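Local structure of predicted protein (Acinetobacter sp. RUH2624, 4MEA) at residues K22-G27 / L226-S231; Q195-P200 / D234-A239; E75-S80 / W306-N311; Y206-Y211 / E216-E221; T59-I64 / L79-D84. The protein hydrolyses epoxides as a secreted Cif-type enzyme of the alpha/beta hydrolase fold, identified as a virulence factor of Acinetobacter. All coordinates share one frame; numbering follows the deposited sequence.

Contact 1: residues K22-G27 / L226-S231; sequences KVKSNG and LIEPYS
Val23 and Glu228 mark the closest approach of the two backbones, with their CA atoms 7.3 Å apart, where the last turn of helix 13-25 faces the 3-10 turn that follows helix 220-227. Both residues aim their CB atoms at the opposite segment. The branch of Val23 that does the touching is CG1, 4.2 Å from Glu228 CB, and it meets the CB-CG part of Glu228 at a slant. Beyond CG the glutamate bends (chi2 -91°), which turns its carboxylate off the valine and across Lys24, where OE2 is 3.9 Å from Lys24 CB. This is packing against the methylene part of the lysine; Lys24 NZ remains 5.3 Å from Glu228 OE2, so any attraction between the charges acts at a distance. The buried carboxylate is satisfied instead by Tyr31 OH at OE2 and Gln30 NE2 at OE1. Helix 220-227 belongs to the helical region between strand 151-157 and strand 267-272, where epoxide hydrolases of the alpha/beta hydrolase fold carry their cap, so the N-terminal helix 13-25 is packed here against the cap. Gly27, at positive phi, closes helix 13-25 with a Schellman motif. In the turn after helix 220-227, Ser231 OG bonds back to Glu228 O at 2.7 Å, tilted from the carbonyl plane at a C=O...O angle of 130°.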
# COMPACT_ATOMS: atom_id res chain seq x y z
N LYS A 22 20.46 18.65 13.50
CA LYS A 22 20.86 19.99 13.11
C LYS A 22 19.64 20.90 12.90
O LYS A 22 19.65 22.07 13.28
CB LYS A 22 21.72 19.95 11.85
CG LYS A 22 22.05 21.31 11.26
CD LYS A 22 22.87 21.19 9.98
CE LYS A 22 23.16 22.55 9.36
NZ LYS A 22 23.92 22.41 8.09
N VAL A 23 18.60 20.35 12.28
CA VAL A 23 17.36 21.11 12.09
C VAL A 23 16.83 21.56 13.44
O VAL A 23 16.51 22.73 13.65
CB VAL A 23 16.29 20.27 11.34
CG1 VAL A 23 14.92 20.92 11.46
CG2 VAL A 23 16.68 20.08 9.85
N LYS A 24 16.75 20.63 14.38
CA LYS A 24 16.23 20.96 15.70
C LYS A 24 17.14 21.93 16.49
O LYS A 24 16.67 22.95 17.02
CB LYS A 24 15.96 19.69 16.51
CG LYS A 24 15.25 19.93 17.82
CD LYS A 24 14.74 18.63 18.40
CE LYS A 24 14.04 18.87 19.74
NZ LYS A 24 13.52 17.60 20.32
N SER A 25 18.43 21.65 16.54
CA SER A 25 19.37 22.48 17.31
C SER A 25 19.54 23.88 16.73
O SER A 25 19.83 24.83 17.46
CB SER A 25 20.73 21.78 17.45
OG SER A 25 20.60 20.54 18.14
N ASN A 26 19.36 24.02 15.42
CA ASN A 26 19.48 25.33 14.78
C ASN A 26 18.15 26.07 14.70
O ASN A 26 18.08 27.18 14.17
CB ASN A 26 20.08 25.20 13.38
CG ASN A 26 21.56 24.86 13.41
OD1 ASN A 26 22.28 25.26 14.31
ND2 ASN A 26 22.01 24.11 12.41
N GLY A 27 17.09 25.46 15.23
CA GLY A 27 15.75 26.04 15.16
C GLY A 27 15.25 26.28 13.74
O GLY A 27 14.65 27.32 13.45
N LEU A 226 11.40 19.01 6.48
CA LEU A 226 10.06 18.43 6.40
C LEU A 226 9.94 17.08 7.11
O LEU A 226 8.88 16.72 7.62
CB LEU A 226 9.63 18.26 4.93
CG LEU A 226 9.46 19.60 4.21
CD1 LEU A 226 9.19 19.39 2.72
CD2 LEU A 226 8.32 20.37 4.87
N ILE A 227 11.04 16.34 7.16
CA ILE A 227 11.01 14.98 7.68
C ILE A 227 11.32 14.89 9.18
O ILE A 227 10.80 14.02 9.88
CB ILE A 227 11.92 14.05 6.86
CG1 ILE A 227 11.41 14.01 5.41
CG2 ILE A 227 11.95 12.66 7.47
CD1 ILE A 227 12.36 13.34 4.40
N GLU A 228 12.15 15.81 9.67
CA GLU A 228 12.48 15.84 11.09
C GLU A 228 11.24 15.73 11.99
O GLU A 228 11.30 15.05 13.02
CB GLU A 228 13.31 17.09 11.45
CG GLU A 228 13.70 17.18 12.93
CD GLU A 228 12.70 17.94 13.78
OE1 GLU A 228 11.79 18.60 13.22
OE2 GLU A 228 12.82 17.88 15.03
N PRO A 229 10.12 16.38 11.61
CA PRO A 229 8.94 16.30 12.48
C PRO A 229 8.29 14.91 12.50
O PRO A 229 7.45 14.64 13.36
CB PRO A 229 7.97 17.32 11.86
CG PRO A 229 8.86 18.27 11.10
CD PRO A 229 9.94 17.38 10.54
N TYR A 230 8.70 14.05 11.57
CA TYR A 230 8.13 12.70 11.44
C TYR A 230 9.22 11.64 11.61
O TYR A 230 9.16 10.56 11.01
CB TYR A 230 7.47 12.54 10.05
CG TYR A 230 6.20 13.33 9.91
CD1 TYR A 230 4.96 12.76 10.22
CD2 TYR A 230 6.22 14.65 9.47
CE1 TYR A 230 3.78 13.49 10.11
CE2 TYR A 230 5.05 15.39 9.35
CZ TYR A 230 3.84 14.81 9.67
OH TYR A 230 2.68 15.53 9.55
N SER A 231 10.21 11.94 12.45
CA SER A 231 11.40 11.10 12.50
C SER A 231 11.46 10.17 13.71
O SER A 231 12.45 9.47 13.89
CB SER A 231 12.66 11.97 12.45
OG SER A 231 12.73 12.85 13.57

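Contact 2: residues Q195-P200 / D234-A239; sequences QIANDP and DKLKAA
Leu236 has its CB directed at helix 191-198 and touches it with CD1 and CD2, meeting Ile196 and Ala197, two neighbours in sequence that offer quite different surfaces. Toward Ile196 the approach is oblique: the methyl CG2 of the isoleucine lies against both prongs, 3.8 Å from Leu236 CD1 and 3.9 Å from Leu236 CD2. That methyl stands anti to the backbone N of Ile196, while the CG1 branch of Ile196 lies beside the backbone N and makes no contact with Leu236. Toward Ala197 the leucine meets little but main chain. Its CD1 comes down on the helix backbone, 3.5 Å from Ala197 N and 3.7 Å from Ala197 CA, with the small Ala197 CB next to it at 3.9 Å. The two backbones stand close here, the CA atoms of Ala197 and Leu236 being 7.4 Å apart. On the leucine side, a chi1 of -69° sets CG beside the backbone N of Leu236. Phe204 of helix 200-211 covers both Ile196 and Leu236, and Ile196 also packs on Gln195 of the second subunit. Just beyond helix 191-198, Asp199 serves as N-cap of helix 200-211, its OD1 taking the N-H of Leu202. The result is apolar helix-to-helix packing inside the helical cap that epoxide hydrolases carry above the alpha/beta hydrolase core, set here beside the subunit interface.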
# COMPACT_ATOMS: atom_id res chain seq x y z
N GLN A 195 8.76 0.39 10.22
CA GLN A 195 9.64 0.41 9.05
C GLN A 195 10.14 1.82 8.76
O GLN A 195 11.32 2.02 8.47
CB GLN A 195 8.93 -0.16 7.82
CG GLN A 195 8.72 -1.67 7.89
CD GLN A 195 8.20 -2.24 6.60
OE1 GLN A 195 7.36 -1.64 5.93
NE2 GLN A 195 8.71 -3.40 6.22
N ILE A 196 9.24 2.79 8.83
CA ILE A 196 9.59 4.17 8.52
C ILE A 196 10.51 4.76 9.60
O ILE A 196 11.45 5.49 9.28
CB ILE A 196 8.34 5.04 8.26
CG1 ILE A 196 7.66 4.56 6.96
CG2 ILE A 196 8.73 6.50 8.12
CD1 ILE A 196 6.27 5.16 6.70
N ALA A 197 10.26 4.42 10.87
CA ALA A 197 11.13 4.91 11.94
C ALA A 197 12.58 4.47 11.73
O ALA A 197 13.51 5.16 12.16
CB ALA A 197 10.63 4.45 13.33
N ASN A 198 12.78 3.33 11.08
CA ASN A 198 14.14 2.86 10.82
C ASN A 198 14.92 3.77 9.88
O ASN A 198 16.14 3.91 9.99
CB ASN A 198 14.16 1.42 10.31
CG ASN A 198 15.56 0.96 9.93
OD1 ASN A 198 15.96 1.02 8.76
ND2 ASN A 198 16.32 0.51 10.92
N ASP A 199 14.22 4.39 8.93
CA ASP A 199 14.87 5.31 8.00
C ASP A 199 13.83 6.28 7.44
O ASP A 199 13.35 6.10 6.33
CB ASP A 199 15.54 4.53 6.86
CG ASP A 199 16.52 5.38 6.06
OD1 ASP A 199 16.45 6.63 6.14
OD2 ASP A 199 17.36 4.80 5.34
N PRO A 200 13.47 7.31 8.23
CA PRO A 200 12.44 8.26 7.79
C PRO A 200 12.86 9.04 6.56
O PRO A 200 12.03 9.32 5.70
CB PRO A 200 12.28 9.20 9.00
CG PRO A 200 12.81 8.41 10.18
CD PRO A 200 13.93 7.56 9.61
N ASP A 234 6.91 7.90 17.98
CA ASP A 234 5.73 8.52 18.58
C ASP A 234 5.00 9.41 17.58
O ASP A 234 3.78 9.41 17.52
CB ASP A 234 6.06 9.29 19.87
CG ASP A 234 6.88 10.54 19.60
OD1 ASP A 234 7.89 10.44 18.87
OD2 ASP A 234 6.52 11.63 20.13
N LYS A 235 5.76 10.16 16.78
CA LYS A 235 5.14 11.03 15.77
C LYS A 235 4.52 10.20 14.64
O LYS A 235 3.45 10.52 14.14
CB LYS A 235 6.17 12.03 15.24
CG LYS A 235 6.59 13.08 16.28
CD LYS A 235 5.42 14.04 16.58
CE LYS A 235 5.59 14.72 17.95
NZ LYS A 235 4.44 15.63 18.26
N LEU A 236 5.21 9.14 14.23
CA LEU A 236 4.67 8.25 13.20
C LEU A 236 3.45 7.50 13.70
O LEU A 236 2.47 7.35 12.98
CB LEU A 236 5.74 7.26 12.74
CG LEU A 236 6.88 7.92 11.95
CD1 LEU A 236 8.05 6.97 11.81
CD2 LEU A 236 6.38 8.40 10.58
N LYS A 237 3.49 7.05 14.95
CA LYS A 237 2.32 6.37 15.52
C LYS A 237 1.07 7.27 15.45
O LYS A 237 0.00 6.83 15.03
CB LYS A 237 2.58 5.94 16.96
CG LYS A 237 1.47 5.06 17.55
CD LYS A 237 1.75 4.71 19.00
CE LYS A 237 0.72 3.71 19.53
NZ LYS A 237 1.15 3.10 20.82
N ALA A 238 1.22 8.53 15.85
CA ALA A 238 0.13 9.50 15.77
C ALA A 238 -0.34 9.70 14.32
O ALA A 238 -1.53 9.64 14.03
CB ALA A 238 0.58 10.82 16.36
N ALA A 239 0.60 9.96 13.42
CA ALA A 239 0.25 10.12 12.01
C ALA A 239 -0.59 8.95 11.52
O ALA A 239 -1.62 9.14 10.85
CB ALA A 239 1.52 10.26 11.16

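Contact 3: residues E75-S80 / W306-N311; sequences EPVMLS and WMVEEN
Pro76 and Val77, in the first turn of helix 75-81, meet a single side chain, Val308, early in helix 307-323. Trp306 comes first in that segment, at the N-cap position of helix 307-323, its indole NE1 hydrogen-bonded to Ile208 O. Its backbone N bonds to Glu310 OE2 at 3.1 Å, reaching the carboxylate on the anti side and 25° out of its plane. Met307 then opens the helix, its side chain lying against Val315. At Val308 the chain reaches its partner: CG1 presses on the proline ring at CG, only 3.4 Å away and tighter than usual van der Waals contact, while Val77 CG2 lies across both methyls, 4.1 Å from Val308 CG1 and as far from Val308 CG2. In the alpha/beta hydrolase fold these helices, one following the strand 61-64 and the other closing the chain, pack together on the same face of the central sheet. Glu309 turns its CB away from helix 75-81 and lies on Leu222 and Leu226. The buried carboxylate of Glu310 is gripped further at OE1 by the N-H groups of Gly213, Lys214 and Gly304, which would help to stabilise its charge. Asn311 sends OD1 to Gly314 N and ND2 to Thr303 OG1.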
# COMPACT_ATOMS: atom_id res chain seq x y z
N GLU A 75 3.30 28.94 6.27
CA GLU A 75 4.02 30.18 6.60
C GLU A 75 3.98 31.28 5.52
O GLU A 75 3.69 32.44 5.83
CB GLU A 75 5.46 29.90 7.03
CG GLU A 75 6.16 31.10 7.67
CD GLU A 75 7.59 30.82 8.09
OE1 GLU A 75 8.26 30.00 7.43
OE2 GLU A 75 8.04 31.40 9.10
N PRO A 76 4.28 30.94 4.26
CA PRO A 76 4.29 32.03 3.27
C PRO A 76 2.91 32.66 3.06
O PRO A 76 2.83 33.87 2.83
CB PRO A 76 4.79 31.35 1.99
CG PRO A 76 4.70 29.88 2.24
CD PRO A 76 4.79 29.67 3.71
N VAL A 77 1.84 31.87 3.17
CA VAL A 77 0.48 32.41 3.06
C VAL A 77 0.14 33.25 4.27
O VAL A 77 -0.50 34.31 4.16
CB VAL A 77 -0.57 31.28 2.93
CG1 VAL A 77 -1.97 31.87 2.78
CG2 VAL A 77 -0.24 30.37 1.75
N MET A 78 0.56 32.78 5.45
CA MET A 78 0.34 33.50 6.69
C MET A 78 0.98 34.88 6.62
O MET A 78 0.37 35.88 6.99
CB MET A 78 0.93 32.72 7.86
CG MET A 78 0.17 31.44 8.18
SD MET A 78 1.01 30.45 9.43
CE MET A 78 0.60 31.28 10.97
N LEU A 79 2.22 34.93 6.13
CA LEU A 79 2.93 36.20 6.01
C LEU A 79 2.22 37.14 5.03
O LEU A 79 2.15 38.35 5.25
CB LEU A 79 4.39 35.97 5.61
CG LEU A 79 5.25 35.30 6.70
CD1 LEU A 79 6.63 34.97 6.18
CD2 LEU A 79 5.34 36.19 7.92
N SER A 80 1.68 36.55 3.98
CA SER A 80 0.99 37.31 2.94
C SER A 80 -0.31 37.94 3.45
O SER A 80 -0.73 38.99 2.97
CB SER A 80 0.68 36.42 1.74
OG SER A 80 1.86 35.97 1.10
N TRP A 306 2.02 19.14 -2.68
CA TRP A 306 2.54 20.07 -1.69
C TRP A 306 2.36 21.49 -2.22
O TRP A 306 3.32 22.15 -2.63
CB TRP A 306 4.01 19.75 -1.38
CG TRP A 306 4.23 18.26 -1.26
CD1 TRP A 306 4.86 17.45 -2.15
CD2 TRP A 306 3.76 17.41 -0.20
NE1 TRP A 306 4.84 16.14 -1.71
CE2 TRP A 306 4.17 16.10 -0.51
CE3 TRP A 306 3.04 17.64 0.98
CZ2 TRP A 306 3.88 15.01 0.32
CZ3 TRP A 306 2.76 16.55 1.81
CH2 TRP A 306 3.18 15.25 1.47
N MET A 307 1.11 21.95 -2.18
CA MET A 307 0.67 23.04 -3.05
C MET A 307 1.29 24.40 -2.74
O MET A 307 1.54 25.17 -3.65
CB MET A 307 -0.85 23.13 -3.05
CG MET A 307 -1.54 21.85 -3.55
SD MET A 307 -3.34 22.00 -3.45
CE MET A 307 -3.65 23.32 -4.62
N VAL A 308 1.52 24.68 -1.46
CA VAL A 308 2.16 25.94 -1.07
C VAL A 308 3.67 25.93 -1.36
O VAL A 308 4.22 26.94 -1.83
CB VAL A 308 1.86 26.29 0.40
CG1 VAL A 308 2.58 27.57 0.81
CG2 VAL A 308 0.35 26.43 0.60
N GLU A 309 4.35 24.81 -1.11
CA GLU A 309 5.75 24.69 -1.50
C GLU A 309 5.93 24.92 -3.02
O GLU A 309 6.81 25.66 -3.44
CB GLU A 309 6.33 23.31 -1.13
CG GLU A 309 6.48 23.03 0.36
CD GLU A 309 7.73 23.67 0.98
OE1 GLU A 309 8.06 23.31 2.13
OE2 GLU A 309 8.36 24.52 0.32
N GLU A 310 5.07 24.29 -3.82
CA GLU A 310 5.24 24.28 -5.28
C GLU A 310 4.60 25.47 -6.02
O GLU A 310 4.99 25.79 -7.15
CB GLU A 310 4.69 22.98 -5.85
CG GLU A 310 5.16 21.73 -5.15
CD GLU A 310 4.57 20.49 -5.77
OE1 GLU A 310 4.62 20.39 -7.02
OE2 GLU A 310 4.03 19.63 -5.03
N ASN A 311 3.63 26.11 -5.41
CA ASN A 311 2.85 27.12 -6.12
C ASN A 311 2.13 28.03 -5.14
O ASN A 311 0.91 28.12 -5.13
CB ASN A 311 1.87 26.43 -7.09
CG ASN A 311 1.27 27.39 -8.12
OD1 ASN A 311 1.57 28.59 -8.11
ND2 ASN A 311 0.43 26.86 -9.01

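Contact 4: residues Y206-Y211 / E216-E221; sequences YFIKTY and EIFTPE
Lys209 reaches Phe218 through one water molecule, which takes a hydrogen bond from Lys209 NZ (2.9 Å) and gives one to Phe218 O, 2.6 Å away. Phe218 is the centre of an inverse gamma turn, in the short connection between helix 200-211 and helix 220-227 of the helical cap carried by epoxide hydrolases of the alpha/beta hydrolase fold. The turn is closed by a weak bond from Thr219 N to Ile217 O, and just after it Thr219 caps helix 220-227, its OG1 accepting from Leu222 N. The lysine chain is extended beyond CG and slides past the phenylalanine in the opposite direction, which brings Lys209 CE within 3.4 Å of Phe218 O before the ammonium goes on to the water. The nearby ammonium may polarise the Phe218 carbonyl.

The buried half of the contact is aliphatic against aromatic. Phe218 turns its ring to Ile208, whose side chain crosses it at about a right angle. Ile208 CG2 forms a CH-pi contact 3.9 Å from the centroid of the Phe218 ring and 26° off its normal, displaced toward the rim. On the opposite face lies Ile217 CG2, so the ring is held between two isoleucine methyls, while Trp306 meets it with planes at about 65° and Leu223 and Leu226 pack against it. Within the CH-pi contact, the nearest pair of atoms is Ile208 CG2 and Phe218 CD1, at 3.6 Å, on the same side of the ring where CE1 follows at 3.7 Å.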
# COMPACT_ATOMS: atom_id res chain seq x y z
N TYR A 206 11.35 9.87 -0.85
CA TYR A 206 10.71 9.26 -2.01
C TYR A 206 9.22 9.61 -2.06
O TYR A 206 8.70 10.05 -3.09
CB TYR A 206 10.93 7.74 -2.03
CG TYR A 206 10.46 7.11 -3.32
CD1 TYR A 206 11.28 7.08 -4.44
CD2 TYR A 206 9.17 6.60 -3.44
CE1 TYR A 206 10.85 6.53 -5.63
CE2 TYR A 206 8.72 6.05 -4.62
CZ TYR A 206 9.57 6.03 -5.71
OH TYR A 206 9.11 5.48 -6.89
N PHE A 207 8.53 9.43 -0.94
CA PHE A 207 7.11 9.75 -0.84
C PHE A 207 6.80 11.21 -1.22
O PHE A 207 5.93 11.48 -2.06
CB PHE A 207 6.62 9.46 0.59
CG PHE A 207 5.14 9.67 0.79
CD1 PHE A 207 4.26 8.61 0.68
CD2 PHE A 207 4.65 10.92 1.13
CE1 PHE A 207 2.89 8.80 0.88
CE2 PHE A 207 3.29 11.13 1.34
CZ PHE A 207 2.40 10.06 1.21
N ILE A 208 7.50 12.15 -0.59
CA ILE A 208 7.29 13.58 -0.87
C ILE A 208 7.59 13.95 -2.34
O ILE A 208 6.79 14.62 -2.99
CB ILE A 208 8.11 14.48 0.10
CG1 ILE A 208 7.54 14.40 1.52
CG2 ILE A 208 8.15 15.92 -0.39
CD1 ILE A 208 8.48 14.99 2.57
N LYS A 209 8.73 13.51 -2.86
CA LYS A 209 9.04 13.80 -4.26
C LYS A 209 8.02 13.18 -5.23
O LYS A 209 7.64 13.80 -6.22
CB LYS A 209 10.46 13.38 -4.62
CG LYS A 209 11.52 14.42 -4.26
CD LYS A 209 12.88 13.93 -4.69
CE LYS A 209 13.92 15.02 -4.62
NZ LYS A 209 15.23 14.48 -5.07
N THR A 210 7.54 11.97 -4.92
CA THR A 210 6.55 11.29 -5.76
C THR A 210 5.29 12.12 -5.96
O THR A 210 4.77 12.23 -7.06
CB THR A 210 6.15 9.91 -5.16
OG1 THR A 210 7.24 9.00 -5.31
CG2 THR A 210 4.93 9.33 -5.89
N TYR A 211 4.81 12.72 -4.88
CA TYR A 211 3.56 13.43 -4.99
C TYR A 211 3.76 14.90 -5.36
O TYR A 211 2.79 15.62 -5.60
CB TYR A 211 2.68 13.20 -3.76
CG TYR A 211 2.50 11.72 -3.51
CD1 TYR A 211 1.72 10.94 -4.35
CD2 TYR A 211 3.15 11.09 -2.46
CE1 TYR A 211 1.57 9.58 -4.14
CE2 TYR A 211 3.01 9.73 -2.24
CZ TYR A 211 2.22 8.98 -3.08
OH TYR A 211 2.09 7.64 -2.85
N GLU A 216 12.21 19.50 -8.16
CA GLU A 216 13.51 20.15 -7.98
C GLU A 216 13.58 20.99 -6.70
O GLU A 216 14.66 21.27 -6.16
CB GLU A 216 13.86 21.01 -9.21
CG GLU A 216 12.96 22.22 -9.44
CD GLU A 216 11.63 21.89 -10.14
OE1 GLU A 216 11.49 20.78 -10.71
OE2 GLU A 216 10.72 22.74 -10.12
N ILE A 217 12.42 21.39 -6.21
CA ILE A 217 12.32 22.23 -5.03
C ILE A 217 12.77 21.47 -3.78
O ILE A 217 13.23 22.05 -2.80
CB ILE A 217 10.86 22.72 -4.86
CG1 ILE A 217 10.58 23.87 -5.82
CG2 ILE A 217 10.56 23.12 -3.43
CD1 ILE A 217 9.08 24.09 -6.08
N PHE A 218 12.64 20.15 -3.82
CA PHE A 218 12.85 19.36 -2.61
C PHE A 218 14.30 18.93 -2.47
O PHE A 218 14.64 17.77 -2.69
CB PHE A 218 11.84 18.21 -2.53
CG PHE A 218 10.42 18.69 -2.43
CD1 PHE A 218 9.86 19.01 -1.20
CD2 PHE A 218 9.67 18.90 -3.57
CE1 PHE A 218 8.57 19.50 -1.10
CE2 PHE A 218 8.37 19.40 -3.49
CZ PHE A 218 7.83 19.69 -2.26
N THR A 219 15.13 19.90 -2.10
CA THR A 219 16.54 19.68 -1.84
C THR A 219 16.70 18.81 -0.60
O THR A 219 15.76 18.63 0.17
CB THR A 219 17.26 21.01 -1.59
OG1 THR A 219 16.75 21.61 -0.38
CG2 THR A 219 17.03 21.96 -2.74
N PRO A 220 17.91 18.27 -0.40
CA PRO A 220 18.12 17.43 0.78
C PRO A 220 17.87 18.19 2.09
O PRO A 220 17.36 17.60 3.05
CB PRO A 220 19.59 17.02 0.65
CG PRO A 220 19.85 17.04 -0.83
CD PRO A 220 19.03 18.20 -1.36
N GLU A 221 18.19 19.49 2.12
CA GLU A 221 18.00 20.28 3.34
C GLU A 221 16.54 20.60 3.60
O GLU A 221 16.09 20.57 4.75
CB GLU A 221 18.83 21.57 3.31
CG GLU A 221 18.31 22.67 4.27
CD GLU A 221 18.43 22.29 5.74
OE1 GLU A 221 19.19 21.35 6.06
OE2 GLU A 221 17.77 22.95 6.58
O HOH W 1 16.65 16.12 -3.16

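Contact 5: residues T59-I64 / L79-D84; sequences TPIVFI and LSYMKD
Ile61 and Phe63, alternate residues on one face of strand 61-64, direct their side chains to Tyr81 toward the end of helix 75-81. In Ile61 the CG1 branch lies beside the backbone N (chi1 -46°) and runs on extended, so the terminal CD1 methyl does the touching, 3.7 Å from Tyr81 CD2. The two side chains cross at about a right angle, the methyl coming obliquely to the tyrosine ring. Strand 61-64, helix 75-81 and strand 87-90 make up one beta-alpha-beta unit of the alpha/beta hydrolase fold, and this contact seats the helix end on the first of its strands. Phe63 presents an edge to the same carbon, CZ lying 4.2 Å from Tyr81 CD2, which sits near the plane of the phenylalanine ring. Tyr81 itself has CG beside its backbone N and a ring rotated to chi2 -14°, far from the roughly perpendicular setting of Phe63 (chi2 -90°). Phe324 meets the tyrosine ring edge-to-face, and the buried hydroxyl is hydrogen-bonded with Ser320 OG. Asp84 N bonds to Tyr81 O at 3.0 Å.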
# COMPACT_ATOMS: atom_id res chain seq x y z
N THR A 59 -10.83 39.33 9.57
CA THR A 59 -11.41 38.00 9.73
C THR A 59 -10.29 36.98 9.91
O THR A 59 -9.38 36.90 9.08
CB THR A 59 -12.24 37.61 8.50
OG1 THR A 59 -13.27 38.58 8.31
CG2 THR A 59 -12.85 36.22 8.68
N PRO A 60 -10.35 36.21 11.01
CA PRO A 60 -9.28 35.24 11.22
C PRO A 60 -9.33 34.12 10.18
O PRO A 60 -10.39 33.74 9.70
CB PRO A 60 -9.58 34.68 12.62
CG PRO A 60 -10.38 35.77 13.30
CD PRO A 60 -11.21 36.36 12.19
N ILE A 61 -8.16 33.62 9.82
CA ILE A 61 -8.07 32.48 8.93
C ILE A 61 -7.30 31.39 9.66
O ILE A 61 -6.17 31.60 10.08
CB ILE A 61 -7.34 32.84 7.63
CG1 ILE A 61 -7.86 34.16 7.07
CG2 ILE A 61 -7.50 31.71 6.60
CD1 ILE A 61 -7.07 34.69 5.91
N VAL A 62 -7.94 30.24 9.83
CA VAL A 62 -7.31 29.11 10.50
C VAL A 62 -6.85 28.09 9.44
O VAL A 62 -7.62 27.72 8.56
CB VAL A 62 -8.28 28.47 11.52
CG1 VAL A 62 -7.69 27.19 12.12
CG2 VAL A 62 -8.65 29.49 12.61
N PHE A 63 -5.58 27.70 9.51
CA PHE A 63 -4.97 26.79 8.52
C PHE A 63 -4.60 25.47 9.18
O PHE A 63 -3.89 25.47 10.19
CB PHE A 63 -3.69 27.37 7.92
CG PHE A 63 -3.87 28.68 7.21
CD1 PHE A 63 -4.16 28.72 5.85
CD2 PHE A 63 -3.69 29.88 7.88
CE1 PHE A 63 -4.30 29.93 5.18
CE2 PHE A 63 -3.83 31.10 7.22
CZ PHE A 63 -4.14 31.13 5.87
N ILE A 64 -5.03 24.37 8.59
CA ILE A 64 -4.78 23.03 9.14
C ILE A 64 -4.03 22.13 8.14
O ILE A 64 -4.58 21.76 7.09
CB ILE A 64 -6.10 22.35 9.53
CG1 ILE A 64 -6.93 23.25 10.47
CG2 ILE A 64 -5.82 20.99 10.16
CD1 ILE A 64 -6.28 23.45 11.86
N LEU A 79 2.22 34.93 6.13
CA LEU A 79 2.93 36.20 6.01
C LEU A 79 2.22 37.14 5.03
O LEU A 79 2.15 38.35 5.25
CB LEU A 79 4.39 35.97 5.61
CG LEU A 79 5.25 35.30 6.70
CD1 LEU A 79 6.63 34.97 6.18
CD2 LEU A 79 5.34 36.19 7.92
N SER A 80 1.68 36.55 3.98
CA SER A 80 0.99 37.31 2.94
C SER A 80 -0.31 37.94 3.45
O SER A 80 -0.73 38.99 2.97
CB SER A 80 0.68 36.42 1.74
OG SER A 80 1.86 35.97 1.10
N TYR A 81 -0.95 37.28 4.41
CA TYR A 81 -2.27 37.74 4.87
C TYR A 81 -2.27 38.50 6.20
O TYR A 81 -3.25 39.18 6.52
CB TYR A 81 -3.24 36.56 4.97
CG TYR A 81 -3.58 35.92 3.64
CD1 TYR A 81 -3.29 36.55 2.44
CD2 TYR A 81 -4.21 34.68 3.59
CE1 TYR A 81 -3.61 35.96 1.22
CE2 TYR A 81 -4.54 34.09 2.37
CZ TYR A 81 -4.24 34.73 1.19
OH TYR A 81 -4.57 34.13 -0.00
N MET A 82 -1.19 38.41 6.96
CA MET A 82 -1.23 38.89 8.34
C MET A 82 -1.44 40.40 8.48
O MET A 82 -1.91 40.87 9.52
CB MET A 82 -0.00 38.43 9.13
CG MET A 82 1.33 38.92 8.59
SD MET A 82 2.67 38.40 9.68
CE MET A 82 4.02 39.32 8.95
N LYS A 83 -1.10 41.16 7.44
CA LYS A 83 -1.35 42.60 7.45
C LYS A 83 -2.84 42.90 7.61
O LYS A 83 -3.22 43.86 8.29
CB LYS A 83 -0.83 43.25 6.16
CG LYS A 83 -1.50 42.73 4.89
CD LYS A 83 -0.98 43.41 3.64
CE LYS A 83 -1.59 42.80 2.39
NZ LYS A 83 -1.09 43.44 1.14
N ASP A 84 -3.68 42.07 7.00
CA ASP A 84 -5.12 42.33 6.94
C ASP A 84 -5.94 41.32 7.73
O ASP A 84 -7.15 41.48 7.85
CB ASP A 84 -5.61 42.30 5.49
CG ASP A 84 -5.07 43.44 4.66
OD1 ASP A 84 -4.86 44.53 5.22
OD2 ASP A 84 -4.86 43.24 3.45

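How the contacts relate
All five contacts are largely buried, yet they differ in chemistry. Contacts 2, 3 and 5 are apolar, whether in the cap (contact 2) or in the alpha/beta core, where contacts 3 and 5 share helix 75-81 and touch through Val77 and Phe63. Only contacts 1 and 4 bring in lysines at their margins, one near a carboxylate and one through water. Contacts 1 and 4 both use helix 220-227, and contact 1 touches contact 2 at Pro200. Contacts 2 and 4 alone reach the second subunit. Trp306 joins contacts 3 and 4, linking core and cap, whereas contacts 2 and 5 lie on opposite sides of the chain's centre.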